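Side-chain contacts in tRNA (cytosine(38)-C(5))-methyltransferase (Schizosaccharomyces pombe, PDB 6FDF), which transfers a methyl group from S-adenosyl-L-methionine to C5 of cytosine 38 in the anticodon loop of tRNA(Asp) and, to a lower level, of tRNA(Glu): residues Ser18-Met23 with Lys306-Leu311; Asn110-Val115 with Cys146-Ile151; Phe281-Val286 with Leu296-Ser301. One frame throughout, in Å; residues are numbered along the deposited sequence. Where two conformers were deposited one is given.

Contact 1. Residues Ser18-Met23 with Lys306-Leu311; sequences SGIGGM and KCMYRL. With SAH (S-adenosyl-L-homocysteine), chain E.
The cofactor pocket is the setting here: Ile-20, on the glycine-rich loop that holds the amino-acid end of S-adenosyl-L-homocysteine, sends its side chain onto Leu-311 and Met-308 of helix 305-313. Its CG2 branch meets Leu-311 CD1 at 3.8 Å and also lies close to the leucine CB, the two side chains crossing at a slant. The other branch is set between the backbone N and the carbonyl carbon (chi1 61°), where CG1 stays near the ligand's OXT, and then runs out extended, bringing Ile-20 CD1 to 4.3 Å from Met-308 CE. Met-308 gets there by curling, for its CA-CB bond does not aim at the loop and only the terminal methyl arrives. A beta-branched isoleucine suits the place because its two arms serve two partners on one helix. Ile-49 of helix 44-54 and Phe-292 also touch it, so the side chain is buried.

The loop, after the first strand of the Rossmann-like methyltransferase domain, is the first conserved motif of the C5-methyltransferases, and helix 305-313 leads into motif X, which folds back beside it from the far end of the chain. While its side chain packs, the backbone N of Ile-20 donates to the carboxylate oxygen OXT of the ligand over 3.0 Å, in a bond bent to 141°. Glycines make this approach possible: a CB on Gly-19 would run into OXT, and one on Gly-22 into the other carboxylate oxygen. Gly-21 N bonds to Ser-18 O at 2.8 Å, closing the turn, and Gly-21 is the N-cap of helix 22-29, whose positive end would probably steady the carboxylate. Asp-41 receives Gly-19 N on OD2 and bonds the ligand through OD1.

Contact 2. Residues Asn110-Val115 with Cys146-Ile151; sequences NVLPHV and CGYNLI
Leu-112 carries CG opposite its backbone N (chi1 173°), while Tyr-148 swings its ring opposite the carbonyl carbon (chi1 -71°), and these two settings bring the leucine methyls to the phenol end of the ring. Leu-112 CD1 lies 4.1 Å from Tyr-148 OH, and Leu-112 CD2 is 4.4 Å from Tyr-148 CE1, approaching the ring at a slant. The hydroxyl beside the methyl is not a polar atom stranded in apolar surroundings: it is hydrogen-bonded to the carbonyl O of Pro-119, which ties the ring's far end to the loop before strand 121-127. Leu-118 and Leu-143 touch both side chains. Tyrosine thus fits by giving its ring carbons to the leucines and its tip to the main chain.

The strand that begins at Tyr-148 is an outermost one of the seven-stranded mixed sheet, whose order 3-2-1-4-5-7-6 marks the class I methyltransferase fold. Helix 134-145, which precedes it, ends in a Schellman motif with Gly-147 as the C-prime residue; its positive phi would press a CB against the preceding carbonyl, so glycine belongs there. The motif sends the chain from helix into strand and sets Cys-146 beside Pro-113. There the thiol touches the proline ring, with Cys-146 SG 3.9 Å from both Pro-113 CB and Pro-113 CG. Sulfur is apolar enough to rest on a saturated ring here, where the proline is exposed and Val-142 also meets it.

Pro-113 sits in a 3-10 turn, 112-114, closed by His-114 N bonding to Val-111 O at 2.9 Å. The His-114 side chain adds a second bond back along the chain, ND1 to Asn-110 O at 3.2 Å, with the acceptor in the ring plane, and so limits the imidazole's turning.

Contact 3. Residues Phe281-Val286 with Leu296-Ser301; sequences FTAREV and LEWSKS
One face of the Arg-284 guanidinium lies against the indole of Trp-298, and its edge meets the carbonyl O of Leu-296. Trp-298 CH2 stands 3.8 Å above the centre of the guanidinium, whose plane is tilted 28° from that of the indole, so the outer end of the benzo ring, CZ3 and CH2, sits over the guanidinium at a slant. Helix 283-289 carries the conserved motif IX sequence of the C5-methyltransferases, and the loop 296-301 that follows folds back on its first turn.

At the edge the grip is end-on, with both terminal nitrogens meeting a single oxygen. Arg-284 NH2 reaches Leu-296 O at 2.8 Å, nearly in line with the C=O bond and with an N-H...O angle of 151°; Arg-284 NH1 reaches the same oxygen at 3.0 Å, more bent. Two bends in the arginine chain, the first with chi2 at 67°, bring the group round to the loop, since its CA-CB bond does not point there. Arginine suits this place because one planar cation can bond a carbonyl at its edge and turn its face to an aromatic ring. With an alanine here, Leu-296 O would probably lose both of these donors and the indole its flat neighbour, leaving the loop freer to shift.

Ala-283 takes the other part of the ring, its CB 4.0 Å from Trp-298 CZ2; a small residue lets the indole come close to the helix start. Met-308 of helix 305-313 packs against the indole as well. The helix itself begins with a capping box, in which Glu-285 N donates to Thr-282 OG1 at 3.0 Å and Thr-282 N returns a 2.9 Å bond to Glu-285 OE1, meeting that oxygen from above the carboxylate plane.

In the fold
Contacts 1 and 3 adjoin, their centres about 10 Å apart, and meet on helix 305-313, which supplies one side of contact 1 and packs against both segments of contact 3; Tyr-309 OH, probably hydrogen-bonded to Phe-281 O, ties the two together. Contact 1 is buried and joins sequence-distant motifs by apolar side chains, with backbone polarity kept for the ligand. Contact 3, only partly buried and local in sequence, depends on a charged group gripping a carbonyl. Contact 2 lies apart, its centre about 28 Å from that of contact 1 and 37 Å from that of contact 3; at the sheet's outer edge, it is apolar and partly exposed.

Contact 1. Residues Ser18-Met23 with Lys306-Leu311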
# COMPACT_ATOMS: atom_id res chain seq x y z
N SER A 18 -5.45 7.27 -5.36
CA SER A 18 -5.14 7.75 -4.02
C SER A 18 -5.66 6.83 -2.91
O SER A 18 -5.09 6.83 -1.81
CB SER A 18 -5.72 9.15 -3.82
OG SER A 18 -7.01 9.25 -4.40
N GLY A 19 -6.72 6.07 -3.16
CA GLY A 19 -7.22 5.18 -2.12
C GLY A 19 -7.59 5.96 -0.87
O GLY A 19 -8.23 7.01 -0.94
N ILE A 20 -7.16 5.47 0.29
CA ILE A 20 -7.46 6.19 1.53
C ILE A 20 -6.31 7.12 1.89
O ILE A 20 -6.26 7.66 3.00
CB ILE A 20 -7.77 5.22 2.69
CG1 ILE A 20 -6.56 4.33 2.98
CG2 ILE A 20 -9.01 4.40 2.38
CD1 ILE A 20 -6.76 3.41 4.17
N GLY A 21 -5.40 7.37 0.95
CA GLY A 21 -4.39 8.38 1.16
C GLY A 21 -3.11 7.93 1.82
O GLY A 21 -2.46 8.74 2.51
N GLY A 22 -2.72 6.66 1.64
CA GLY A 22 -1.44 6.22 2.16
C GLY A 22 -0.29 7.13 1.76
O GLY A 22 0.58 7.44 2.58
N MET A 23 -0.27 7.57 0.49
CA MET A 23 0.81 8.44 0.03
C MET A 23 0.83 9.76 0.78
O MET A 23 1.90 10.28 1.13
CB MET A 23 0.70 8.70 -1.48
CG MET A 23 0.89 7.50 -2.39
SD MET A 23 2.60 6.91 -2.38
CE MET A 23 2.51 5.63 -3.63
N LYS A 306 -15.89 -3.77 7.69
CA LYS A 306 -15.76 -4.77 6.64
C LYS A 306 -15.22 -4.15 5.35
O LYS A 306 -14.36 -4.75 4.68
CB LYS A 306 -17.12 -5.43 6.40
CG LYS A 306 -17.09 -6.69 5.58
CD LYS A 306 -18.38 -7.47 5.77
CE LYS A 306 -18.67 -7.69 7.26
NZ LYS A 306 -19.99 -8.33 7.50
N CYS A 307 -15.69 -2.96 5.00
CA CYS A 307 -15.17 -2.29 3.81
C CYS A 307 -13.76 -1.76 4.05
O CYS A 307 -12.97 -1.69 3.10
CB CYS A 307 -16.12 -1.17 3.40
SG CYS A 307 -17.71 -1.76 2.77
N MET A 308 -13.43 -1.39 5.29
CA MET A 308 -12.08 -0.92 5.58
C MET A 308 -11.04 -2.01 5.34
O MET A 308 -9.94 -1.72 4.86
CB MET A 308 -11.99 -0.41 7.02
CG MET A 308 -12.54 0.99 7.23
SD MET A 308 -11.77 2.25 6.18
CE MET A 308 -10.06 2.18 6.68
N TYR A 309 -11.36 -3.26 5.69
CA TYR A 309 -10.43 -4.35 5.37
C TYR A 309 -10.11 -4.38 3.89
O TYR A 309 -8.97 -4.63 3.49
CB TYR A 309 -11.01 -5.70 5.79
CG TYR A 309 -11.01 -6.05 7.26
CD1 TYR A 309 -9.82 -6.26 7.95
CD2 TYR A 309 -12.21 -6.25 7.94
CE1 TYR A 309 -9.82 -6.61 9.28
CE2 TYR A 309 -12.22 -6.61 9.28
CZ TYR A 309 -11.02 -6.79 9.94
OH TYR A 309 -11.02 -7.16 11.27
N ARG A 310 -11.12 -4.13 3.04
CA ARG A 310 -10.89 -4.19 1.61
C ARG A 310 -10.01 -3.03 1.15
O ARG A 310 -9.13 -3.20 0.30
CB ARG A 310 -12.22 -4.18 0.86
CG ARG A 310 -13.14 -5.29 1.32
CD ARG A 310 -14.43 -5.33 0.51
NE ARG A 310 -15.32 -6.38 1.01
CZ ARG A 310 -16.55 -6.18 1.45
NH1 ARG A 310 -17.08 -4.96 1.44
NH2 ARG A 310 -17.28 -7.20 1.89
N LEU A 311 -10.25 -1.83 1.70
CA LEU A 311 -9.45 -0.67 1.34
C LEU A 311 -8.02 -0.82 1.84
O LEU A 311 -7.07 -0.47 1.14
CB LEU A 311 -10.09 0.60 1.90
CG LEU A 311 -11.47 0.96 1.34
CD1 LEU A 311 -12.06 2.17 2.06
CD2 LEU A 311 -11.37 1.20 -0.16
N SAH E . -2.40 3.67 -2.88
CA SAH E . -3.72 3.81 -2.31
CB SAH E . -4.67 2.73 -2.83
CG SAH E . -4.25 2.22 -4.21
SD SAH E . -5.10 0.75 -4.68
C SAH E . -3.65 3.78 -0.82
O SAH E . -2.52 3.74 -0.29
OXT SAH E . -4.72 3.83 -0.18
C5' SAH E . -5.47 1.28 -6.32
C4' SAH E . -6.56 2.35 -6.27
O4' SAH E . -6.70 2.87 -7.57
C3' SAH E . -7.92 1.82 -5.82
O3' SAH E . -8.43 2.64 -4.76
C2' SAH E . -8.82 2.00 -7.04
O2' SAH E . -10.13 2.45 -6.69
C1' SAH E . -8.08 3.06 -7.85
N9 SAH E . -8.23 2.93 -9.31
C8 SAH E . -8.10 1.82 -10.06
N7 SAH E . -8.30 2.09 -11.37
C5 SAH E . -8.56 3.41 -11.49
C6 SAH E . -8.86 4.35 -12.58
N6 SAH E . -8.92 3.92 -13.86
N1 SAH E . -9.06 5.65 -12.25
C2 SAH E . -8.99 6.08 -10.98
N3 SAH E . -8.73 5.28 -9.93
C4 SAH E . -8.51 3.95 -10.12

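Contact 2. Residues Asn110-Val115 with Cys146-Ile151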
# COMPACT_ATOMS: atom_id res chain seq x y z
N ASN A 110 1.21 7.50 -22.03
CA ASN A 110 0.98 8.11 -23.33
C ASN A 110 0.82 9.62 -23.25
O ASN A 110 1.14 10.33 -24.21
CB ASN A 110 -0.26 7.50 -23.98
CG ASN A 110 0.04 6.20 -24.70
OD1 ASN A 110 1.13 6.00 -25.22
ND2 ASN A 110 -0.96 5.32 -24.75
N VAL A 111 0.32 10.13 -22.13
CA VAL A 111 0.08 11.56 -22.01
C VAL A 111 1.28 12.31 -21.44
O VAL A 111 1.50 13.47 -21.80
CB VAL A 111 -1.19 11.78 -21.15
CG1 VAL A 111 -1.33 13.23 -20.76
CG2 VAL A 111 -2.43 11.29 -21.90
N LEU A 112 2.08 11.65 -20.60
CA LEU A 112 3.23 12.29 -19.96
C LEU A 112 4.12 13.08 -20.92
O LEU A 112 4.49 14.22 -20.58
CB LEU A 112 4.04 11.22 -19.21
CG LEU A 112 5.38 11.63 -18.60
CD1 LEU A 112 5.16 12.67 -17.52
CD2 LEU A 112 6.09 10.39 -18.05
N PRO A 113 4.50 12.57 -22.10
CA PRO A 113 5.41 13.33 -22.98
C PRO A 113 4.78 14.58 -23.57
O PRO A 113 5.50 15.37 -24.21
CB PRO A 113 5.76 12.33 -24.09
CG PRO A 113 5.42 10.99 -23.53
CD PRO A 113 4.25 11.22 -22.64
N HIS A 114 3.49 14.79 -23.38
CA HIS A 114 2.78 15.91 -23.97
C HIS A 114 2.55 17.06 -23.00
O HIS A 114 1.97 18.07 -23.39
CB HIS A 114 1.43 15.45 -24.52
CG HIS A 114 1.53 14.57 -25.73
ND1 HIS A 114 1.58 13.20 -25.65
CD2 HIS A 114 1.57 14.87 -27.05
CE1 HIS A 114 1.64 12.69 -26.87
NE2 HIS A 114 1.64 13.69 -27.74
N VAL A 115 2.97 16.93 -21.74
CA VAL A 115 2.64 17.95 -20.74
C VAL A 115 3.57 19.15 -20.90
O VAL A 115 4.68 19.06 -21.43
CB VAL A 115 2.70 17.39 -19.31
CG1 VAL A 115 1.71 16.22 -19.14
CG2 VAL A 115 4.12 16.98 -18.93
N CYS A 146 11.99 10.39 -21.79
CA CYS A 146 11.67 11.72 -21.28
C CYS A 146 12.71 12.23 -20.28
O CYS A 146 12.44 13.20 -19.57
CB CYS A 146 10.28 11.73 -20.64
SG CYS A 146 8.93 11.62 -21.85
N GLY A 147 13.88 11.61 -20.23
CA GLY A 147 14.99 12.17 -19.47
C GLY A 147 15.01 11.83 -17.99
O GLY A 147 15.76 12.46 -17.24
N TYR A 148 14.21 10.86 -17.55
CA TYR A 148 14.20 10.48 -16.14
C TYR A 148 15.31 9.48 -15.82
O TYR A 148 15.66 8.62 -16.63
CB TYR A 148 12.86 9.87 -15.74
CG TYR A 148 11.74 10.88 -15.69
CD1 TYR A 148 11.01 11.19 -16.84
CD2 TYR A 148 11.42 11.54 -14.51
CE1 TYR A 148 9.99 12.12 -16.80
CE2 TYR A 148 10.39 12.47 -14.46
CZ TYR A 148 9.68 12.75 -15.61
OH TYR A 148 8.66 13.67 -15.60
N ASN A 149 15.85 9.62 -14.61
CA ASN A 149 16.73 8.64 -13.98
C ASN A 149 15.85 7.78 -13.07
O ASN A 149 15.33 8.28 -12.07
CB ASN A 149 17.84 9.34 -13.21
CG ASN A 149 18.91 8.39 -12.70
OD1 ASN A 149 18.61 7.29 -12.23
ND2 ASN A 149 20.17 8.81 -12.77
N LEU A 150 15.66 6.52 -13.44
CA LEU A 150 14.77 5.61 -12.72
C LEU A 150 15.58 4.57 -11.95
O LEU A 150 16.45 3.91 -12.52
CB LEU A 150 13.81 4.90 -13.68
CG LEU A 150 12.90 3.82 -13.09
CD1 LEU A 150 11.82 4.43 -12.21
CD2 LEU A 150 12.26 2.99 -14.20
N ILE A 151 15.29 4.43 -10.65
CA ILE A 151 15.77 3.30 -9.87
C ILE A 151 14.57 2.52 -9.37
O ILE A 151 13.47 3.07 -9.22
CB ILE A 151 16.67 3.73 -8.70
CG1 ILE A 151 15.91 4.64 -7.73
CG2 ILE A 151 17.92 4.43 -9.22
CD1 ILE A 151 16.65 4.87 -6.41

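Contact 3. Residues Phe281-Val286 with Leu296-Ser301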
# COMPACT_ATOMS: atom_id res chain seq x y z
N PHE A 281 -7.25 -10.16 12.95
CA PHE A 281 -6.82 -8.81 13.31
C PHE A 281 -7.96 -7.84 13.04
O PHE A 281 -8.69 -7.99 12.06
CB PHE A 281 -5.58 -8.40 12.53
CG PHE A 281 -4.34 -9.15 12.92
CD1 PHE A 281 -3.63 -8.80 14.06
CD2 PHE A 281 -3.88 -10.22 12.17
CE1 PHE A 281 -2.49 -9.49 14.43
CE2 PHE A 281 -2.74 -10.91 12.53
CZ PHE A 281 -2.05 -10.55 13.67
N THR A 282 -8.12 -6.85 13.92
CA THR A 282 -9.09 -5.80 13.66
C THR A 282 -8.58 -4.90 12.53
O THR A 282 -7.39 -4.89 12.22
CB THR A 282 -9.34 -4.97 14.91
OG1 THR A 282 -8.21 -4.13 15.15
CG2 THR A 282 -9.56 -5.87 16.12
N ALA A 283 -9.49 -4.14 11.93
CA ALA A 283 -9.06 -3.22 10.88
C ALA A 283 -8.09 -2.18 11.42
O ALA A 283 -7.17 -1.76 10.71
CB ALA A 283 -10.26 -2.54 10.22
N ARG A 284 -8.27 -1.76 12.68
CA ARG A 284 -7.32 -0.84 13.29
C ARG A 284 -5.94 -1.47 13.40
O ARG A 284 -4.92 -0.80 13.16
CB ARG A 284 -7.81 -0.41 14.68
CG ARG A 284 -6.77 0.37 15.48
CD ARG A 284 -6.50 1.71 14.82
NE ARG A 284 -7.69 2.56 14.78
CZ ARG A 284 -7.79 3.65 14.03
NH1 ARG A 284 -6.76 4.04 13.28
NH2 ARG A 284 -8.90 4.37 14.05
N GLU A 285 -5.88 -2.75 13.75
CA GLU A 285 -4.59 -3.43 13.85
C GLU A 285 -3.95 -3.59 12.48
O GLU A 285 -2.73 -3.43 12.34
CB GLU A 285 -4.76 -4.78 14.55
CG GLU A 285 -5.17 -4.62 16.02
CD GLU A 285 -5.62 -5.92 16.65
OE1 GLU A 285 -6.05 -6.83 15.91
OE2 GLU A 285 -5.56 -6.03 17.90
N VAL A 286 -4.75 -3.90 11.46
CA VAL A 286 -4.22 -3.97 10.10
C VAL A 286 -3.66 -2.61 9.69
O VAL A 286 -2.55 -2.51 9.15
CB VAL A 286 -5.30 -4.47 9.12
CG1 VAL A 286 -4.79 -4.42 7.69
CG2 VAL A 286 -5.74 -5.89 9.48
N LEU A 296 -6.19 8.10 11.56
CA LEU A 296 -7.03 7.49 10.54
C LEU A 296 -8.36 7.06 11.16
O LEU A 296 -8.38 6.27 12.11
CB LEU A 296 -6.34 6.28 9.90
CG LEU A 296 -7.19 5.49 8.90
CD1 LEU A 296 -7.50 6.33 7.67
CD2 LEU A 296 -6.52 4.18 8.50
N GLU A 297 -9.45 7.59 10.63
CA GLU A 297 -10.77 7.34 11.20
C GLU A 297 -11.75 6.98 10.09
O GLU A 297 -11.63 7.43 8.95
CB GLU A 297 -11.28 8.55 12.00
CG GLU A 297 -11.70 9.74 11.15
CD GLU A 297 -12.40 10.82 11.96
OE1 GLU A 297 -11.94 11.10 13.09
OE2 GLU A 297 -13.40 11.38 11.47
N TRP A 298 -12.72 6.15 10.45
CA TRP A 298 -13.84 5.84 9.57
C TRP A 298 -15.17 5.74 10.30
O TRP A 298 -16.20 5.62 9.63
CB TRP A 298 -13.59 4.53 8.81
CG TRP A 298 -13.29 3.35 9.69
CD1 TRP A 298 -14.19 2.45 10.19
CD2 TRP A 298 -12.01 2.95 10.17
NE1 TRP A 298 -13.54 1.51 10.95
CE2 TRP A 298 -12.20 1.79 10.96
CE3 TRP A 298 -10.71 3.44 10.01
CZ2 TRP A 298 -11.15 1.13 11.59
CZ3 TRP A 298 -9.67 2.78 10.64
CH2 TRP A 298 -9.89 1.64 11.41
N SER A 299 -15.18 5.80 11.63
CA SER A 299 -16.42 5.64 12.39
C SER A 299 -17.47 6.68 12.01
O SER A 299 -18.66 6.37 11.94
CB SER A 299 -16.13 5.70 13.89
OG SER A 299 -15.53 6.93 14.25
N LYS A 300 -17.04 7.92 11.75
CA LYS A 300 -17.97 8.99 11.38
C LYS A 300 -18.38 8.94 9.91
O LYS A 300 -18.86 9.95 9.38
CB LYS A 300 -17.36 10.36 11.69
CG LYS A 300 -16.91 10.56 13.14
CD LYS A 300 -16.15 11.87 13.29
CE LYS A 300 -15.14 11.80 14.42
NZ LYS A 300 -15.77 11.38 15.71
N SER A 301 -18.20 7.82 9.23
CA SER A 301 -18.50 7.69 7.82
C SER A 301 -19.53 6.58 7.61
O SER A 301 -19.92 5.88 8.54
CB SER A 301 -17.24 7.39 7.01
OG SER A 301 -16.81 6.06 7.25